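Local atomic coordinates of Peptide/nickel transport system substrate-binding protein (Listeria monocytogenes serotype 1/2a, PDB entry 5KZT), a protein that binds peptides outside the cell as the OppA-type solute-binding protein and probably hands them to a membrane transporter for uptake. Residues A63-K68 with T77-E82; T266-S271 with Q496-Y501. All blocks are in the same frame, centred on the assembly; numbering follows the deposited sequence.

In the fold
Running from the N terminus, the chain leaves strand 58-60, follows the loop 63-67 and turns through the hairpin of strands 68-69 and 75-79, so interaction 1 closes a short local loop at one edge of the antiparallel sheet that continues through strands 145-149 and 138-140. Interaction 2 opens only afterwards and spans 225 residues, bringing strand 491-503 back beside strand 264-277 in the mixed sheet next to the bound peptide. The two contacts therefore lie in series, neither nested nor crossed. Their centres are 35 Å apart: one lies at the edge of a sheet far from the centre of the chain, the other ties the C-terminal part to the middle of the chain.

Interaction 1 of 2, residues A63-K68 with T77-E82; sequences AAEEPK and TIKLRE
Lys68 and Thr77 lie side by side and point the same way, CE of Lys68 passing 4.0 Å from OG1 of Thr77. Their backbones form an antiparallel hydrogen-bonded pair: Thr77 N reaches Lys68 O at 2.8 Å, almost straight (174° at the hydrogen), and Lys68 N returns a bond to Thr77 O. A water joins Thr77 OG1 to Lys68 O, the latter leg long. This pair belongs to the hairpin of strands 68-69 and 75-79, at the edge of the antiparallel sheet whose next strand is 145-149; the loop 63-67 runs on beside it.

There Pro67 and Ala63 each set a carbon against a different branch of Ile78. With chi1 at -59°, Ile78 turns CG1 to Pro67 CB and CG2 to Ala63 CB, both at 3.8 Å. Glu65 and Lys79 run slantwise past each other; OE2 of Glu65 lies 3.4 Å from CD of Lys79 but 4.6 Å from its NZ, so carboxylate meets methylene.

A single bridge pairs Ala63 with Leu80, its register shifted by two from Lys68-Thr77, and between them a water links Glu65 O and Lys79 N. Ala64 N bonds to Lys79 O at 2.8 Å. A further water accepts from Arg81 NH1, at the guanidinium edge, and donates to Ala63 O, while Arg81 NE makes a salt bridge to Asp83. Backbone bonds and waters thus carry the polar contact; any Glu65-Lys79 attraction would probably act without a direct ion pair.

Interaction 2 of 2, residues T266-S271 with Q496-Y501; sequences TVNNSS and QRSTAY
Arg497 CG stands anti to its backbone N (chi1 -159°) and the Asn269 amide lies beside its own N, which lays the amide against the arginine chain, CG of Asn269 3.7 Å from CD of Arg497. They meet in an antiparallel strand pair of the central mixed sheet of this family 5 solute-binding protein, strand directions 155° apart. The side chains cross obliquely, amide and guanidinium planes 58° apart, and the Asn269 side chain crosses that of Thr499 at about a right angle.

Val267 and Thr499 form the regular part of the ladder. Val267 N bonds to Thr499 O at 2.8 Å and Thr499 N to Val267 O at 2.9 Å, both in the carbonyl plane. On the same face, CG2 of Val267 rests 3.9 Å from CE1 of Tyr501, whose ring also makes a cation-pi contact with Arg247. On the other face, CG2 of Thr266 packs 4.0 Å from CB of Ser498.

The ladder is less regular further along. Asn269 N makes a longer bond, 3.2 Å, to Arg497 O, and Arg497 N bonds to Ser271 O at 2.8 Å. The arginine also serves the ligand: its NH2 bonds to the backbone of the bound peptide, and Ser271 OG, in the conformer described, to an acidic side chain of it. NE of Arg497, by contrast, is buried with no partner in the model. In the opposite strand Asn268 closes an Asx turn, its OD1 receiving Ser270 N at 2.9 Å from above the amide plane.

Interaction 1 of 2, residues A63-K68 with T77-E82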
ATOM      1  N   ALA A  63      12.441 -13.471 -14.998  1.00 20.94           N
ATOM      2  CA  ALA A  63      13.786 -14.009 -15.045  1.00 21.91           C
ATOM      3  C   ALA A  63      13.681 -15.465 -15.430  1.00 23.33           C
ATOM      4  O   ALA A  63      12.857 -16.188 -14.861  1.00 23.26           O
ATOM      5  CB  ALA A  63      14.451 -13.866 -13.687  1.00 21.70           C
ATOM      6  N   ALA A  64      14.503 -15.886 -16.401  1.00 24.70           N
ATOM      7  CA  ALA A  64      14.472 -17.247 -16.940  1.00 26.43           C
ATOM      8  C   ALA A  64      15.064 -18.280 -15.992  1.00 27.47           C
ATOM      9  O   ALA A  64      14.707 -19.443 -16.062  1.00 27.91           O
ATOM     10  CB  ALA A  64      15.192 -17.315 -18.287  1.00 27.29           C
ATOM     11  N   GLU A  65      15.982 -17.863 -15.130  1.00 27.90           N
ATOM     12  CA  GLU A  65      16.603 -18.756 -14.162  1.00 29.29           C
ATOM     13  C   GLU A  65      17.141 -17.963 -12.968  1.00 28.78           C
ATOM     14  O   GLU A  65      17.110 -16.734 -12.971  1.00 27.48           O
ATOM     15  CB  GLU A  65      17.713 -19.592 -14.836  1.00 31.27           C
ATOM     16  CG  GLU A  65      18.879 -18.763 -15.363  1.00 31.94           C
ATOM     17  CD  GLU A  65      19.895 -19.569 -16.172  1.00 33.87           C
ATOM     18  OE1 GLU A  65      19.495 -20.428 -16.981  1.00 35.56           O
ATOM     19  OE2 GLU A  65      21.112 -19.322 -16.015  1.00 34.60           O
ATOM     20  N   GLU A  66      17.623 -18.687 -11.955  1.00 30.13           N
ATOM     21  CA  GLU A  66      18.193 -18.084 -10.731  1.00 30.28           C
ATOM     22  C   GLU A  66      19.402 -17.240 -11.123  1.00 28.45           C
ATOM     23  O   GLU A  66      20.250 -17.722 -11.859  1.00 28.38           O
ATOM     24  CB  GLU A  66      18.676 -19.164  -9.747  1.00 33.19           C
ATOM     25  CG  GLU A  66      17.611 -20.134  -9.257  1.00 35.93           C
ATOM     26  CD  GLU A  66      16.506 -19.426  -8.500  1.00 37.19           C
ATOM     27  OE1 GLU A  66      16.734 -19.075  -7.323  1.00 40.39           O
ATOM     28  OE2 GLU A  66      15.414 -19.222  -9.075  1.00 37.98           O
ATOM     29  N   PRO A  67      19.477 -15.978 -10.664  1.00 26.36           N
ATOM     30  CA  PRO A  67      20.595 -15.124 -11.091  1.00 25.48           C
ATOM     31  C   PRO A  67      21.948 -15.592 -10.610  1.00 25.33           C
ATOM     32  O   PRO A  67      22.043 -16.304  -9.622  1.00 25.41           O
ATOM     33  CB  PRO A  67      20.293 -13.764 -10.458  1.00 24.77           C
ATOM     34  CG  PRO A  67      19.178 -13.986  -9.523  1.00 24.92           C
ATOM     35  CD  PRO A  67      18.471 -15.237  -9.889  1.00 25.47           C
ATOM     36  N   LYS A  68      22.981 -15.170 -11.320  1.00 24.55           N
ATOM     37  CA  LYS A  68      24.341 -15.261 -10.823  1.00 24.65           C
ATOM     38  C   LYS A  68      24.548 -14.049  -9.914  1.00 23.34           C
ATOM     39  O   LYS A  68      24.243 -12.915 -10.310  1.00 22.18           O
ATOM     40  CB  LYS A  68      25.333 -15.263 -11.991  1.00 25.27           C
ATOM     41  CG  LYS A  68      26.781 -15.071 -11.590  1.00 25.99           C
ATOM     42  CD  LYS A  68      27.734 -15.389 -12.730  1.00 26.87           C
ATOM     43  CE  LYS A  68      27.750 -14.319 -13.814  1.00 26.31           C
ATOM     44  NZ  LYS A  68      28.579 -14.760 -14.977  1.00 27.41           N
ATOM     45  N   THR A  77      23.516 -10.769 -12.017  1.00 20.38           N
ATOM     46  CA  THR A  77      23.477 -10.990 -13.475  1.00 20.82           C
ATOM     47  C   THR A  77      22.284 -11.909 -13.784  1.00 20.69           C
ATOM     48  O   THR A  77      22.259 -13.064 -13.358  1.00 21.20           O
ATOM     49  CB  THR A  77      24.793 -11.604 -13.973  1.00 21.72           C
ATOM     50  OG1 THR A  77      25.897 -10.784 -13.536  1.00 22.25           O
ATOM     51  CG2 THR A  77      24.816 -11.696 -15.495  1.00 22.35           C
ATOM     52  N   ILE A  78      21.308 -11.381 -14.512  1.00 20.51           N
ATOM     53  CA  ILE A  78      19.970 -11.977 -14.617  1.00 20.82           C
ATOM     54  C   ILE A  78      19.622 -12.248 -16.068  1.00 21.44           C
ATOM     55  O   ILE A  78      19.628 -11.330 -16.871  1.00 21.75           O
ATOM     56  CB  ILE A  78      18.902 -11.044 -14.030  1.00 19.95           C
ATOM     57  CG1 ILE A  78      19.209 -10.748 -12.548  1.00 19.98           C
ATOM     58  CG2 ILE A  78      17.514 -11.662 -14.148  1.00 20.05           C
ATOM     59  CD1 ILE A  78      18.401  -9.623 -11.942  1.00 19.10           C
ATOM     60  N   LYS A  79      19.329 -13.501 -16.393  1.00 22.36           N
ATOM     61  CA  LYS A  79      18.903 -13.888 -17.725  1.00 23.30           C
ATOM     62  C   LYS A  79      17.391 -13.765 -17.764  1.00 22.62           C
ATOM     63  O   LYS A  79      16.720 -14.152 -16.821  1.00 22.17           O
ATOM     64  CB  LYS A  79      19.349 -15.315 -18.058  1.00 25.04           C
ATOM     65  CG  LYS A  79      20.861 -15.434 -18.108  1.00 26.31           C
ATOM     66  CD  LYS A  79      21.322 -16.848 -18.363  1.00 28.20           C
ATOM     67  CE  LYS A  79      20.999 -17.304 -19.769  1.00 29.51           C
ATOM     68  NZ  LYS A  79      22.167 -18.040 -20.314  1.00 31.39           N
ATOM     69  N   LEU A  80      16.877 -13.217 -18.857  1.00 22.64           N
ATOM     70  CA  LEU A  80      15.446 -12.972 -19.017  1.00 22.47           C
ATOM     71  C   LEU A  80      14.796 -14.037 -19.889  1.00 23.44           C
ATOM     72  O   LEU A  80      15.446 -14.621 -20.743  1.00 23.95           O
ATOM     73  CB  LEU A  80      15.225 -11.607 -19.648  1.00 22.13           C
ATOM     74  CG  LEU A  80      15.809 -10.423 -18.892  1.00 21.36           C
ATOM     75  CD1 LEU A  80      15.558  -9.141 -19.669  1.00 21.37           C
ATOM     76  CD2 LEU A  80      15.204 -10.356 -17.496  1.00 20.68           C
ATOM     77  N   ARG A  81      13.497 -14.262 -19.681  1.00 23.76           N
ATOM     78  CA  ARG A  81      12.742 -15.184 -20.528  1.00 25.20           C
ATOM     79  C   ARG A  81      12.777 -14.718 -21.985  1.00 25.94           C
ATOM     80  O   ARG A  81      12.488 -13.567 -22.279  1.00 25.87           O
ATOM     81  CB  ARG A  81      11.284 -15.286 -20.058  1.00 24.96           C
ATOM     82  CG  ARG A  81      11.103 -15.993 -18.727  1.00 24.89           C
ATOM     83  CD  ARG A  81       9.696 -16.543 -18.605  1.00 25.36           C
ATOM     84  NE  ARG A  81       9.542 -17.713 -19.458  1.00 26.71           N
ATOM     85  CZ  ARG A  81       9.751 -18.977 -19.078  1.00 27.57           C
ATOM     86  NH1 ARG A  81      10.115 -19.281 -17.826  1.00 26.93           N
ATOM     87  NH2 ARG A  81       9.557 -19.959 -19.961  1.00 29.08           N
ATOM     88  N   GLU A  82      13.116 -15.608 -22.894  1.00 27.64           N
ATOM     89  CA  GLU A  82      13.119 -15.276 -24.314  1.00 28.90           C
ATOM     90  C   GLU A  82      11.779 -15.505 -24.991  1.00 29.49           C
ATOM     91  O   GLU A  82      11.636 -15.199 -26.178  1.00 30.87           O
ATOM     92  CB  GLU A  82      14.243 -16.028 -25.011  1.00 30.60           C
ATOM     93  CG  GLU A  82      15.563 -15.646 -24.345  1.00 30.60           C
ATOM     94  CD  GLU A  82      16.803 -16.168 -25.008  1.00 32.22           C
ATOM     95  OE1 GLU A  82      17.863 -16.015 -24.360  1.00 32.34           O
ATOM     96  OE2 GLU A  82      16.733 -16.683 -26.149  1.00 33.47           O
TER
HETATM   97  O   HOH W   1      10.594 -17.704 -15.334  1.00 19.95           O
HETATM   98  O   HOH W   2      19.217 -15.409 -14.276  1.00 23.02           O
HETATM   99  O   HOH W   3      26.921 -11.181 -10.969  1.00 20.18           O

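Interaction 2 of 2, residues T266-S271 with Q496-Y501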
ATOM      1  N   THR A 266     -11.883 -14.419   7.066  1.00 21.50           N
ATOM      2  CA  THR A 266     -11.162 -13.260   7.584  1.00 22.97           C
ATOM      3  C   THR A 266      -9.776 -13.277   6.970  1.00 23.31           C
ATOM      4  O   THR A 266      -9.133 -14.325   6.911  1.00 23.66           O
ATOM      5  CB  THR A 266     -10.985 -13.301   9.123  1.00 24.50           C
ATOM      6  OG1 THR A 266     -12.226 -13.601   9.765  1.00 25.45           O
ATOM      7  CG2 THR A 266     -10.507 -11.970   9.634  1.00 24.88           C
ATOM      8  N   VAL A 267      -9.318 -12.109   6.538  1.00 23.52           N
ATOM      9  CA  VAL A 267      -8.002 -11.958   5.946  1.00 23.81           C
ATOM     10  C   VAL A 267      -7.240 -10.983   6.844  1.00 25.08           C
ATOM     11  O   VAL A 267      -7.718  -9.875   7.057  1.00 24.58           O
ATOM     12  CB  VAL A 267      -8.160 -11.420   4.506  1.00 23.34           C
ATOM     13  CG1 VAL A 267      -6.824 -10.976   3.908  1.00 23.49           C
ATOM     14  CG2 VAL A 267      -8.824 -12.486   3.633  1.00 23.18           C
ATOM     15  N   ASN A 268      -6.090 -11.409   7.378  1.00 26.50           N
ATOM     16  CA  ASN A 268      -5.167 -10.518   8.097  1.00 27.89           C
ATOM     17  C   ASN A 268      -4.288  -9.849   7.059  1.00 27.33           C
ATOM     18  O   ASN A 268      -3.527 -10.505   6.364  1.00 27.45           O
ATOM     19  CB  ASN A 268      -4.289 -11.283   9.090  1.00 29.99           C
ATOM     20  CG  ASN A 268      -3.253 -10.392   9.784  1.00 32.24           C
ATOM     21  OD1 ASN A 268      -3.274  -9.139   9.687  1.00 32.74           O
ATOM     22  ND2 ASN A 268      -2.318 -11.041  10.493  1.00 34.07           N
ATOM     23  N   ASN A 269      -4.381  -8.537   6.972  1.00 26.54           N
ATOM     24  CA  ASN A 269      -3.686  -7.779   5.947  1.00 25.59           C
ATOM     25  C   ASN A 269      -2.263  -7.333   6.369  1.00 24.33           C
ATOM     26  O   ASN A 269      -1.553  -6.763   5.561  1.00 23.58           O
ATOM     27  CB  ASN A 269      -4.554  -6.563   5.558  1.00 26.57           C
ATOM     28  CG  ASN A 269      -5.938  -6.966   5.011  1.00 27.81           C
ATOM     29  OD1 ASN A 269      -6.913  -7.037   5.752  1.00 28.63           O
ATOM     30  ND2 ASN A 269      -6.017  -7.242   3.720  1.00 28.69           N
ATOM     31  N   SER A 270      -1.870  -7.557   7.632  1.00 22.70           N
ATOM     32  CA  SER A 270      -0.616  -7.002   8.216  1.00 21.72           C
ATOM     33  C   SER A 270      -0.417  -5.506   7.897  1.00 19.91           C
ATOM     34  O   SER A 270       0.704  -5.049   7.680  1.00 18.92           O
ATOM     35  CB  SER A 270       0.620  -7.800   7.761  1.00 22.82           C
ATOM     36  OG  SER A 270       0.561  -9.145   8.211  1.00 24.94           O
ATOM     37  N   SER A 271      -1.525  -4.774   7.908  0.70 19.23           N
ATOM     38  CA  SER A 271      -1.559  -3.364   7.567  0.70 18.40           C
ATOM     39  C   SER A 271      -1.941  -2.590   8.811  0.70 17.73           C
ATOM     40  O   SER A 271      -2.656  -3.115   9.680  0.70 17.53           O
ATOM     41  CB  SER A 271      -2.563  -3.139   6.444  0.70 18.78           C
ATOM     42  OG  SER A 271      -2.123  -3.829   5.283  0.70 19.21           O
ATOM     43  N   GLN A 496      -4.798  -2.468  13.574  1.00 19.33           N
ATOM     44  CA  GLN A 496      -4.134  -3.404  12.688  1.00 20.00           C
ATOM     45  C   GLN A 496      -5.255  -4.056  11.903  1.00 19.87           C
ATOM     46  O   GLN A 496      -6.171  -4.648  12.499  1.00 19.76           O
ATOM     47  CB  GLN A 496      -3.390  -4.468  13.485  1.00 21.41           C
ATOM     48  CG  GLN A 496      -2.425  -3.916  14.514  1.00 23.06           C
ATOM     49  CD  GLN A 496      -1.781  -5.016  15.327  1.00 24.95           C
ATOM     50  OE1 GLN A 496      -1.063  -5.853  14.764  1.00 26.18           O
ATOM     51  NE2 GLN A 496      -2.062  -5.057  16.645  1.00 25.92           N
ATOM     52  N   ARG A 497      -5.201  -3.960  10.585  1.00 19.64           N
ATOM     53  CA  ARG A 497      -6.375  -4.268   9.772  1.00 20.49           C
ATOM     54  C   ARG A 497      -6.531  -5.749   9.455  1.00 20.11           C
ATOM     55  O   ARG A 497      -5.585  -6.409   9.028  1.00 19.63           O
ATOM     56  CB  ARG A 497      -6.326  -3.474   8.474  1.00 22.03           C
ATOM     57  CG  ARG A 497      -7.666  -3.303   7.781  1.00 23.72           C
ATOM     58  CD  ARG A 497      -7.756  -4.038   6.479  1.00 25.12           C
ATOM     59  NE  ARG A 497      -7.083  -3.408   5.351  1.00 26.17           N
ATOM     60  CZ  ARG A 497      -7.613  -2.510   4.497  1.00 27.95           C
ATOM     61  NH1 ARG A 497      -6.867  -2.043   3.507  1.00 27.78           N
ATOM     62  NH2 ARG A 497      -8.853  -2.041   4.618  1.00 28.97           N
ATOM     63  N   SER A 498      -7.736  -6.257   9.694  1.00 20.39           N
ATOM     64  CA  SER A 498      -8.225  -7.478   9.048  1.00 20.83           C
ATOM     65  C   SER A 498      -9.473  -7.115   8.251  1.00 20.76           C
ATOM     66  O   SER A 498     -10.096  -6.081   8.510  1.00 20.79           O
ATOM     67  CB  SER A 498      -8.532  -8.575  10.072  1.00 21.85           C
ATOM     68  OG  SER A 498      -7.340  -9.174  10.564  1.00 22.18           O
ATOM     69  N   THR A 499      -9.830  -7.970   7.286  1.00 20.41           N
ATOM     70  CA  THR A 499     -10.951  -7.728   6.391  1.00 20.22           C
ATOM     71  C   THR A 499     -11.823  -8.982   6.391  1.00 19.93           C
ATOM     72  O   THR A 499     -11.309 -10.101   6.322  1.00 20.69           O
ATOM     73  CB  THR A 499     -10.475  -7.409   4.958  1.00 20.17           C
ATOM     74  OG1 THR A 499      -9.540  -6.324   4.992  1.00 21.18           O
ATOM     75  CG2 THR A 499     -11.640  -7.018   4.077  1.00 20.42           C
ATOM     76  N   ALA A 500     -13.127  -8.798   6.539  1.00 19.59           N
ATOM     77  CA  ALA A 500     -14.080  -9.922   6.550  1.00 19.38           C
ATOM     78  C   ALA A 500     -14.839  -9.960   5.234  1.00 19.09           C
ATOM     79  O   ALA A 500     -15.164  -8.917   4.655  1.00 18.56           O
ATOM     80  CB  ALA A 500     -15.044  -9.801   7.711  1.00 20.08           C
ATOM     81  N   TYR A 501     -15.147 -11.173   4.795  1.00 18.96           N
ATOM     82  CA  TYR A 501     -15.849 -11.426   3.545  1.00 18.90           C
ATOM     83  C   TYR A 501     -16.790 -12.597   3.705  1.00 18.99           C
ATOM     84  O   TYR A 501     -16.580 -13.463   4.565  1.00 19.08           O
ATOM     85  CB  TYR A 501     -14.895 -11.828   2.416  1.00 18.97           C
ATOM     86  CG  TYR A 501     -13.809 -10.855   2.025  1.00 19.01           C
ATOM     87  CD1 TYR A 501     -12.587 -10.859   2.674  1.00 19.28           C
ATOM     88  CD2 TYR A 501     -13.986  -9.984   0.956  1.00 19.50           C
ATOM     89  CE1 TYR A 501     -11.563  -9.986   2.303  1.00 19.53           C
ATOM     90  CE2 TYR A 501     -12.980  -9.102   0.570  1.00 19.64           C
ATOM     91  CZ  TYR A 501     -11.765  -9.116   1.241  1.00 19.92           C
ATOM     92  OH  TYR A 501     -10.768  -8.252   0.856  1.00 20.11           O
TER
HETATM   93  O   HOH W   4      -2.915  -6.079  10.371  1.00 30.02           O